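Dihydroorotase (Saccharomyces cerevisiae, PDB 7CA0) catalyses the zinc-dependent, reversible interconversion of N-carbamoyl-L-aspartate and (S)-dihydroorotate, the third step of de novo pyrimidine biosynthesis. Local coordinates at residues 38-43 with 70-75; 14-19 with 256-261; 131-136 with 310-315. All coordinates share one frame; numbering follows the deposited sequence.

Contact 1 of 3, residues 38-43 with 70-75; sequences AYIMPN and FLMSFY. With FOT (5-fluoro-2,6-dioxo-1,2,3,6-tetrahydropyrimidine-4-carboxylic acid), chain G.
L71 bonds to both neighbours of Y39, as a parallel ladder requires: L71 N donates to A38 O at 2.9 Å, and I40 N donates to L71 O at 2.7 Å. Strands 37-40 and 69-71, with helix 51-64 between them, thus form a beta-alpha-beta unit of the TIM barrel of this hydrolase superfamily. Where the ladder ends, a side chain takes over. S73 OG gives its hydrogen to I40 O over 2.7 Å, in the carbonyl plane; it gets there because OG stands between the backbone N and carbonyl carbon of S73 (chi1 67°). Serine is small enough to fit beside P42, whose CD lies 3.2 Å from S73 OG.

Apolar packing fills the rest. Y39 crosses L71 at about a right angle, CD1 against CB, while its OH comes to 3.1 Å from S73 CB. I40 lays CG1 and CD1 against F70 CD1 and its CB 3.8 Å from M72 SD, whose flexible chain bends back to meet it. P42 CG rests on Y75 CB, and N43 CB lies in the plane of the Y75 ring, at its edge, 3.8 Å from CE2.

N43 ends in the active site, where ND2 donates to O2 of the bound 5-fluoroorotate (2.6 Å) and also to T106 O. Bonded backbone and buried apolar packing, together with the bond to T106 O, probably help to place an amide that recognises the ligand's carbonyl.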
# COMPACT_ATOMS: atom_id res chain seq x y z
N ALA A 38 27.77 -12.64 -4.40
CA ALA A 38 26.81 -11.55 -4.42
C ALA A 38 26.94 -10.75 -5.71
O ALA A 38 28.05 -10.33 -6.05
CB ALA A 38 27.01 -10.63 -3.20
N TYR A 39 25.83 -10.55 -6.42
CA TYR A 39 25.76 -9.63 -7.56
C TYR A 39 25.42 -8.22 -7.06
O TYR A 39 24.33 -8.00 -6.54
CB TYR A 39 24.73 -10.10 -8.57
CG TYR A 39 24.73 -9.31 -9.85
CD1 TYR A 39 25.82 -9.36 -10.72
CD2 TYR A 39 23.66 -8.50 -10.19
CE1 TYR A 39 25.83 -8.62 -11.89
CE2 TYR A 39 23.66 -7.75 -11.36
CZ TYR A 39 24.75 -7.82 -12.21
OH TYR A 39 24.76 -7.09 -13.38
N ILE A 40 26.35 -7.27 -7.25
CA ILE A 40 26.25 -5.94 -6.63
C ILE A 40 25.59 -4.94 -7.58
O ILE A 40 26.06 -4.73 -8.70
CB ILE A 40 27.64 -5.45 -6.18
CG1 ILE A 40 28.25 -6.43 -5.18
CG2 ILE A 40 27.55 -4.10 -5.51
CD1 ILE A 40 27.49 -6.50 -3.87
N MET A 41 24.51 -4.29 -7.11
CA MET A 41 23.73 -3.38 -7.93
C MET A 41 24.34 -1.97 -7.92
O MET A 41 25.05 -1.61 -6.98
CB MET A 41 22.28 -3.33 -7.46
CG MET A 41 21.48 -4.61 -7.76
SD MET A 41 21.52 -5.00 -9.51
CE MET A 41 20.60 -6.53 -9.70
N PRO A 42 24.11 -1.19 -8.98
CA PRO A 42 24.85 0.08 -9.20
C PRO A 42 24.13 1.39 -8.85
O PRO A 42 24.67 2.46 -9.19
CB PRO A 42 25.10 0.02 -10.70
CG PRO A 42 23.80 -0.57 -11.24
CD PRO A 42 23.37 -1.59 -10.19
N ASN A 43 22.96 1.38 -8.23
CA ASN A 43 22.17 2.60 -8.08
C ASN A 43 22.64 3.42 -6.87
O ASN A 43 21.89 3.74 -5.96
CB ASN A 43 20.69 2.26 -8.00
CG ASN A 43 20.36 1.38 -6.80
OD1 ASN A 43 21.23 0.66 -6.30
ND2 ASN A 43 19.11 1.44 -6.33
N PHE A 70 32.44 -11.02 -5.34
CA PHE A 70 31.64 -9.89 -5.80
C PHE A 70 31.56 -9.84 -7.31
O PHE A 70 32.58 -9.66 -7.98
CB PHE A 70 32.22 -8.58 -5.27
CG PHE A 70 32.02 -8.38 -3.81
CD1 PHE A 70 30.75 -8.14 -3.30
CD2 PHE A 70 33.08 -8.45 -2.95
CE1 PHE A 70 30.56 -7.96 -1.95
CE2 PHE A 70 32.89 -8.27 -1.58
CZ PHE A 70 31.64 -8.03 -1.09
N LEU A 71 30.35 -9.95 -7.85
CA LEU A 71 30.10 -9.67 -9.25
C LEU A 71 29.49 -8.28 -9.36
O LEU A 71 28.47 -7.99 -8.72
CB LEU A 71 29.19 -10.73 -9.87
CG LEU A 71 29.56 -12.19 -9.58
CD1 LEU A 71 28.56 -13.14 -10.22
CD2 LEU A 71 30.97 -12.50 -10.05
N MET A 72 30.09 -7.43 -10.19
CA MET A 72 29.76 -6.02 -10.25
C MET A 72 28.92 -5.73 -11.50
O MET A 72 28.78 -6.57 -12.40
CB MET A 72 31.04 -5.18 -10.29
CG MET A 72 31.99 -5.34 -9.11
SD MET A 72 31.24 -5.21 -7.49
CE MET A 72 31.23 -3.44 -7.30
N SER A 73 28.38 -4.52 -11.55
CA SER A 73 27.47 -4.11 -12.61
C SER A 73 27.60 -2.62 -12.88
O SER A 73 28.06 -1.85 -12.03
CB SER A 73 26.01 -4.43 -12.26
OG SER A 73 25.58 -3.64 -11.17
N PHE A 74 27.20 -2.25 -14.09
CA PHE A 74 26.92 -0.87 -14.50
C PHE A 74 25.44 -0.55 -14.39
O PHE A 74 24.58 -1.43 -14.42
CB PHE A 74 27.38 -0.62 -15.94
CG PHE A 74 28.84 -0.31 -16.09
CD1 PHE A 74 29.56 0.22 -15.04
CD2 PHE A 74 29.49 -0.59 -17.29
CE1 PHE A 74 30.90 0.52 -15.19
CE2 PHE A 74 30.84 -0.31 -17.44
CZ PHE A 74 31.54 0.25 -16.40
N TYR A 75 25.17 0.75 -14.25
CA TYR A 75 23.82 1.33 -14.27
C TYR A 75 23.50 1.77 -15.70
O TYR A 75 24.24 2.56 -16.28
CB TYR A 75 23.80 2.51 -13.29
CG TYR A 75 22.50 3.26 -13.02
CD1 TYR A 75 21.98 4.19 -13.91
CD2 TYR A 75 21.84 3.10 -11.80
CE1 TYR A 75 20.82 4.89 -13.63
CE2 TYR A 75 20.69 3.78 -11.50
CZ TYR A 75 20.18 4.68 -12.40
OH TYR A 75 19.01 5.34 -12.07
C2 FOT G . 17.59 0.18 -3.85
C6 FOT G . 15.77 0.30 -2.54
C5 FOT G . 15.06 -0.51 -3.45
O2 FOT G . 18.71 0.50 -3.98
N3 FOT G . 17.00 -0.62 -4.80
N1 FOT G . 17.00 0.64 -2.73
O6 FOT G . 15.35 0.74 -1.53
F5 FOT G . 13.76 -0.89 -3.27
C4 FOT G . 15.75 -0.98 -4.66
C41 FOT G . 15.04 -1.86 -5.71
O42 FOT G . 15.42 -1.91 -6.90
O41 FOT G . 14.05 -2.57 -5.44

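Contact 2 of 3, residues 14-19 with 256-261; sequences HVHVRE and GSDSAP. With ZN (zinc ion), chain E; FOT (5-fluoro-2,6-dioxo-1,2,3,6-tetrahydropyrimidine-4-carboxylic acid), chain G.
The H14 ring carries D258 CB over one face, 3.5 Å above the plane and offset toward the rim, with H16 CD2 and ligand O42 at its edge. The H16 ring has the ligand's N3 over one face, while S259 O and D258 OD1 lie near its plane at the edge. The guanidinium of R18 has H16 CB toward the rim of one face and meets both P261 O and ligand O2 at its edge.

Between the rings sits a zinc ion, held by H14 NE2, H16 NE2 and D258 OD1, each 2.1 Å away. A fourth ligand comes from outside the two segments, probably the carbamate of K98. H14 CG points anti to the backbone N (chi1 -163°), which lays the imidazole alongside the D258 side chain. E179 takes the hydrogen bond from H14 ND1 and so fixes the rotation of the ring.

R18 grips P261 side-on: NE and NH2 both donate to P261 O, each at 2.8 Å, with that oxygen almost exactly in the guanidinium plane. This leaves NH1 for ligand O2, a bond modelled as very short. A260 CB, small enough to stay under the pyrimidine, comes within 3.4 Å of ligand C6. Behind the site, H16 N donates to S259 O at 3.1 Å, and S257 OG accepts from S259 N in an ST turn that shapes the loop.

Histidines and a carboxylate are apt zinc ligands, and an arginine suits a carbonyl-rich ligand. The HxH motif at the end of the first barrel strand and the aspartate after strand 253-255 thus join metal and substrate pocket, as in other amidohydrolases.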
# COMPACT_ATOMS: atom_id res chain seq x y z
N HIS A 14 21.06 -10.42 -6.32
CA HIS A 14 20.48 -9.07 -6.30
C HIS A 14 20.77 -8.45 -4.92
O HIS A 14 20.01 -8.66 -3.98
CB HIS A 14 18.99 -9.11 -6.58
CG HIS A 14 18.41 -7.78 -6.98
ND1 HIS A 14 17.66 -7.61 -8.12
CD2 HIS A 14 18.48 -6.56 -6.39
CE1 HIS A 14 17.29 -6.34 -8.21
NE2 HIS A 14 17.77 -5.69 -7.17
N VAL A 15 21.86 -7.68 -4.83
CA VAL A 15 22.37 -7.15 -3.57
C VAL A 15 22.58 -5.65 -3.70
O VAL A 15 23.11 -5.17 -4.71
CB VAL A 15 23.69 -7.84 -3.16
CG1 VAL A 15 24.38 -7.09 -2.01
CG2 VAL A 15 23.44 -9.30 -2.75
N HIS A 16 22.15 -4.90 -2.68
CA HIS A 16 22.48 -3.49 -2.54
C HIS A 16 23.31 -3.26 -1.29
O HIS A 16 22.88 -3.63 -0.19
CB HIS A 16 21.22 -2.63 -2.47
CG HIS A 16 20.40 -2.66 -3.71
ND1 HIS A 16 20.49 -1.67 -4.67
CD2 HIS A 16 19.50 -3.55 -4.18
CE1 HIS A 16 19.68 -1.96 -5.67
NE2 HIS A 16 19.06 -3.10 -5.40
N VAL A 17 24.49 -2.66 -1.43
CA VAL A 17 25.34 -2.47 -0.22
C VAL A 17 25.67 -1.01 0.00
O VAL A 17 26.50 -0.74 0.85
CB VAL A 17 26.65 -3.27 -0.32
CG1 VAL A 17 27.55 -2.97 0.86
CG2 VAL A 17 26.36 -4.76 -0.42
N ARG A 18 25.11 -0.11 -0.80
CA ARG A 18 25.27 1.36 -0.67
C ARG A 18 26.74 1.77 -0.68
O ARG A 18 27.52 1.19 -1.43
CB ARG A 18 24.60 1.89 0.60
CG ARG A 18 23.18 1.39 0.82
CD ARG A 18 22.26 1.58 -0.35
NE ARG A 18 20.90 1.26 0.01
CZ ARG A 18 19.93 1.02 -0.83
NH1 ARG A 18 20.14 1.08 -2.13
NH2 ARG A 18 18.73 0.74 -0.38
N GLU A 19 27.06 2.81 0.08
CA GLU A 19 28.43 3.33 0.23
C GLU A 19 28.61 3.83 1.66
O GLU A 19 27.71 3.66 2.47
CB GLU A 19 28.61 4.54 -0.68
CG GLU A 19 29.02 4.20 -2.09
CD GLU A 19 29.19 5.43 -2.97
OE1 GLU A 19 28.17 6.07 -3.29
OE2 GLU A 19 30.34 5.75 -3.31
N GLY A 256 17.55 -14.00 -5.63
CA GLY A 256 18.17 -12.69 -5.57
C GLY A 256 17.45 -11.90 -4.50
O GLY A 256 16.25 -11.62 -4.65
N SER A 257 18.12 -11.54 -3.41
CA SER A 257 17.40 -11.01 -2.26
C SER A 257 16.78 -9.64 -2.53
O SER A 257 15.72 -9.33 -1.99
CB SER A 257 18.32 -10.93 -1.04
OG SER A 257 19.29 -9.91 -1.24
N ASP A 258 17.43 -8.81 -3.34
CA ASP A 258 17.13 -7.39 -3.39
C ASP A 258 17.16 -6.80 -1.99
O ASP A 258 16.40 -5.88 -1.65
CB ASP A 258 15.80 -7.12 -4.07
CG ASP A 258 15.54 -5.66 -4.31
OD1 ASP A 258 16.53 -4.91 -4.49
OD2 ASP A 258 14.35 -5.26 -4.27
N SER A 259 18.06 -7.31 -1.16
CA SER A 259 18.27 -6.67 0.13
C SER A 259 18.69 -5.24 -0.12
O SER A 259 19.69 -4.99 -0.80
CB SER A 259 19.31 -7.42 0.95
OG SER A 259 19.54 -6.78 2.20
N ALA A 260 17.89 -4.30 0.39
CA ALA A 260 17.98 -2.86 0.11
C ALA A 260 17.98 -2.10 1.43
O ALA A 260 16.91 -1.77 1.96
CB ALA A 260 16.82 -2.41 -0.77
N PRO A 261 19.15 -1.85 2.01
CA PRO A 261 19.19 -1.18 3.32
C PRO A 261 18.85 0.31 3.22
O PRO A 261 19.29 1.00 2.30
CB PRO A 261 20.63 -1.39 3.80
CG PRO A 261 21.43 -1.70 2.56
CD PRO A 261 20.49 -2.20 1.50
ZN ZN E . 17.34 -3.91 -6.18
C2 FOT G . 17.59 0.18 -3.85
C6 FOT G . 15.77 0.30 -2.54
C5 FOT G . 15.06 -0.51 -3.45
O2 FOT G . 18.71 0.50 -3.98
N3 FOT G . 17.00 -0.62 -4.80
N1 FOT G . 17.00 0.64 -2.73
O6 FOT G . 15.35 0.74 -1.53
F5 FOT G . 13.76 -0.89 -3.27
C4 FOT G . 15.75 -0.98 -4.66
C41 FOT G . 15.04 -1.86 -5.71
O42 FOT G . 15.42 -1.91 -6.90
O41 FOT G . 14.05 -2.57 -5.44
O HOH W 1 21.76 -5.68 1.93

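Contact 3 of 3, residues 131-136 with 310-315; sequences NLVLNL and SFYEVK
Y312 reaches from the last turn of helix 300-312 to V133 and N135 on strand 133-136, a strand of the TIM barrel. From CB and CG its side chain is carried out from the helix, and the ring extends across the valine toward the asparagine. Further along, CD1 lies in the plane of the F311 ring, at that ring's edge. CE2 is the first atom to meet the strand, 3.6 Å from V133 CG2, and CZ follows at 4.0 Å from that same methyl. The two side chains cross at about a right angle. A branched valine suits this place: CG2 packs on CE2 of Y312, while CG1, over one face of that ring, also reaches F311 CE2 at 3.9 Å.

The tip, OH, accepts a hydrogen bond from N135 ND2 over 2.8 Å, with an angle at hydrogen of 150°. The hydroxyl lies in the amide plane of N135, and the amide and the ring are turned only 22° apart. N135 ND2 also donates to E179 OE2, so probably both its hydrogens are used; an amide suits a buried place with several polar neighbours.

Both chain segments leave helices through Schellman motifs, N131 and E313 taking the positive phi; asparagine tolerates this well. E313 N still bonds back to S310 O. The carbonyls of F311 and Y312 receive K175 NZ and R95 NH2, cations that would probably be favoured by the partial negative charge at the C-terminal end of the helix. At the margin, where E313 is partly exposed, N131 ND2 donates weakly to E313 OE1 at 3.4 Å, with amide and carboxylate planes 77° apart.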
# COMPACT_ATOMS: atom_id res chain seq x y z
N ASN A 131 28.95 -11.28 -23.69
CA ASN A 131 28.29 -12.26 -22.81
C ASN A 131 27.99 -11.68 -21.42
O ASN A 131 28.04 -12.39 -20.41
CB ASN A 131 29.10 -13.55 -22.71
CG ASN A 131 28.28 -14.72 -22.21
OD1 ASN A 131 27.09 -14.58 -21.92
ND2 ASN A 131 28.90 -15.89 -22.11
N LEU A 132 27.67 -10.40 -21.37
CA LEU A 132 27.24 -9.76 -20.14
C LEU A 132 25.74 -9.97 -19.95
O LEU A 132 25.01 -10.23 -20.92
CB LEU A 132 27.58 -8.26 -20.18
CG LEU A 132 29.07 -7.86 -20.21
CD1 LEU A 132 29.26 -6.34 -20.22
CD2 LEU A 132 29.83 -8.45 -19.03
N VAL A 133 25.27 -9.92 -18.68
CA VAL A 133 23.85 -10.11 -18.37
C VAL A 133 23.13 -8.76 -18.31
O VAL A 133 23.67 -7.76 -17.83
CB VAL A 133 23.63 -10.90 -17.06
CG1 VAL A 133 24.05 -12.33 -17.23
CG2 VAL A 133 24.43 -10.27 -15.94
N LEU A 134 21.93 -8.74 -18.86
CA LEU A 134 21.04 -7.58 -18.78
C LEU A 134 20.06 -7.83 -17.64
O LEU A 134 19.16 -8.66 -17.76
CB LEU A 134 20.31 -7.38 -20.10
CG LEU A 134 19.28 -6.26 -20.16
CD1 LEU A 134 19.92 -4.95 -19.72
CD2 LEU A 134 18.68 -6.14 -21.55
N ASN A 135 20.25 -7.11 -16.53
CA ASN A 135 19.32 -7.18 -15.41
C ASN A 135 18.26 -6.10 -15.60
O ASN A 135 18.60 -4.95 -15.88
CB ASN A 135 20.04 -7.00 -14.08
CG ASN A 135 21.30 -7.85 -13.97
OD1 ASN A 135 22.39 -7.41 -14.35
ND2 ASN A 135 21.15 -9.05 -13.43
N LEU A 136 16.99 -6.49 -15.48
CA LEU A 136 15.86 -5.60 -15.70
C LEU A 136 15.04 -5.45 -14.43
O LEU A 136 14.56 -6.45 -13.88
CB LEU A 136 14.97 -6.14 -16.82
CG LEU A 136 15.58 -6.35 -18.20
CD1 LEU A 136 14.52 -6.95 -19.14
CD2 LEU A 136 16.18 -5.03 -18.74
N SER A 310 25.24 -21.51 -12.40
CA SER A 310 25.10 -21.89 -13.80
C SER A 310 24.80 -20.69 -14.70
O SER A 310 25.52 -20.43 -15.67
CB SER A 310 24.01 -22.95 -13.94
OG SER A 310 23.56 -23.03 -15.29
N PHE A 311 23.76 -19.91 -14.36
CA PHE A 311 23.29 -18.88 -15.28
C PHE A 311 24.32 -17.78 -15.47
O PHE A 311 24.51 -17.27 -16.58
CB PHE A 311 21.97 -18.28 -14.81
CG PHE A 311 21.40 -17.25 -15.75
CD1 PHE A 311 20.55 -17.63 -16.76
CD2 PHE A 311 21.72 -15.90 -15.61
CE1 PHE A 311 20.03 -16.69 -17.63
CE2 PHE A 311 21.21 -14.95 -16.48
CZ PHE A 311 20.35 -15.35 -17.48
N TYR A 312 24.99 -17.37 -14.38
CA TYR A 312 26.05 -16.38 -14.45
C TYR A 312 27.39 -16.98 -14.87
O TYR A 312 28.37 -16.23 -15.02
CB TYR A 312 26.18 -15.68 -13.09
CG TYR A 312 25.27 -14.49 -12.93
CD1 TYR A 312 23.90 -14.65 -12.69
CD2 TYR A 312 25.77 -13.20 -13.03
CE1 TYR A 312 23.07 -13.56 -12.55
CE2 TYR A 312 24.94 -12.10 -12.88
CZ TYR A 312 23.60 -12.28 -12.64
OH TYR A 312 22.80 -11.17 -12.50
N GLU A 313 27.45 -18.30 -15.02
CA GLU A 313 28.66 -19.01 -15.45
C GLU A 313 29.84 -18.66 -14.54
O GLU A 313 30.91 -18.23 -14.98
CB GLU A 313 28.96 -18.72 -16.92
CG GLU A 313 27.81 -19.18 -17.84
CD GLU A 313 28.16 -19.18 -19.32
OE1 GLU A 313 28.95 -18.31 -19.76
OE2 GLU A 313 27.63 -20.05 -20.05
N VAL A 314 29.62 -18.84 -13.24
CA VAL A 314 30.64 -18.56 -12.24
C VAL A 314 31.59 -19.76 -12.18
O VAL A 314 31.16 -20.90 -11.98
CB VAL A 314 30.02 -18.29 -10.86
CG1 VAL A 314 31.10 -18.15 -9.78
CG2 VAL A 314 29.15 -17.03 -10.91
N LYS A 315 32.87 -19.49 -12.40
CA LYS A 315 33.91 -20.51 -12.40
C LYS A 315 34.66 -20.45 -11.08
O LYS A 315 34.74 -19.40 -10.43
CB LYS A 315 34.87 -20.30 -13.57
CG LYS A 315 34.17 -20.14 -14.91
CD LYS A 315 33.60 -21.45 -15.41
CE LYS A 315 32.36 -21.21 -16.27
NZ LYS A 315 32.67 -20.84 -17.68

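Contacts 1 and 2 lie side by side in the barrel wall, centres 9 Å apart. Strand 11-15 runs beside strand 37-40 and is probably bonded to it through V15 O to M41 N (2.9 Å) and Y39 O to V15 N (3.0 Å). From them N43 and R18 converge on the same ligand oxygen. Contact 3, centred 12 Å from contact 1 and 18 Å from contact 2, lies farther from the ligand, the N135 side chain about 10 Å away. It touches contact 1 where the Y39 and Y312 rings meet and where Y39 OH probably bonds N135 OD1, weakly (2.6 Å). E179 links it to the zinc site, one carboxylate oxygen bonding H14 and the other N135.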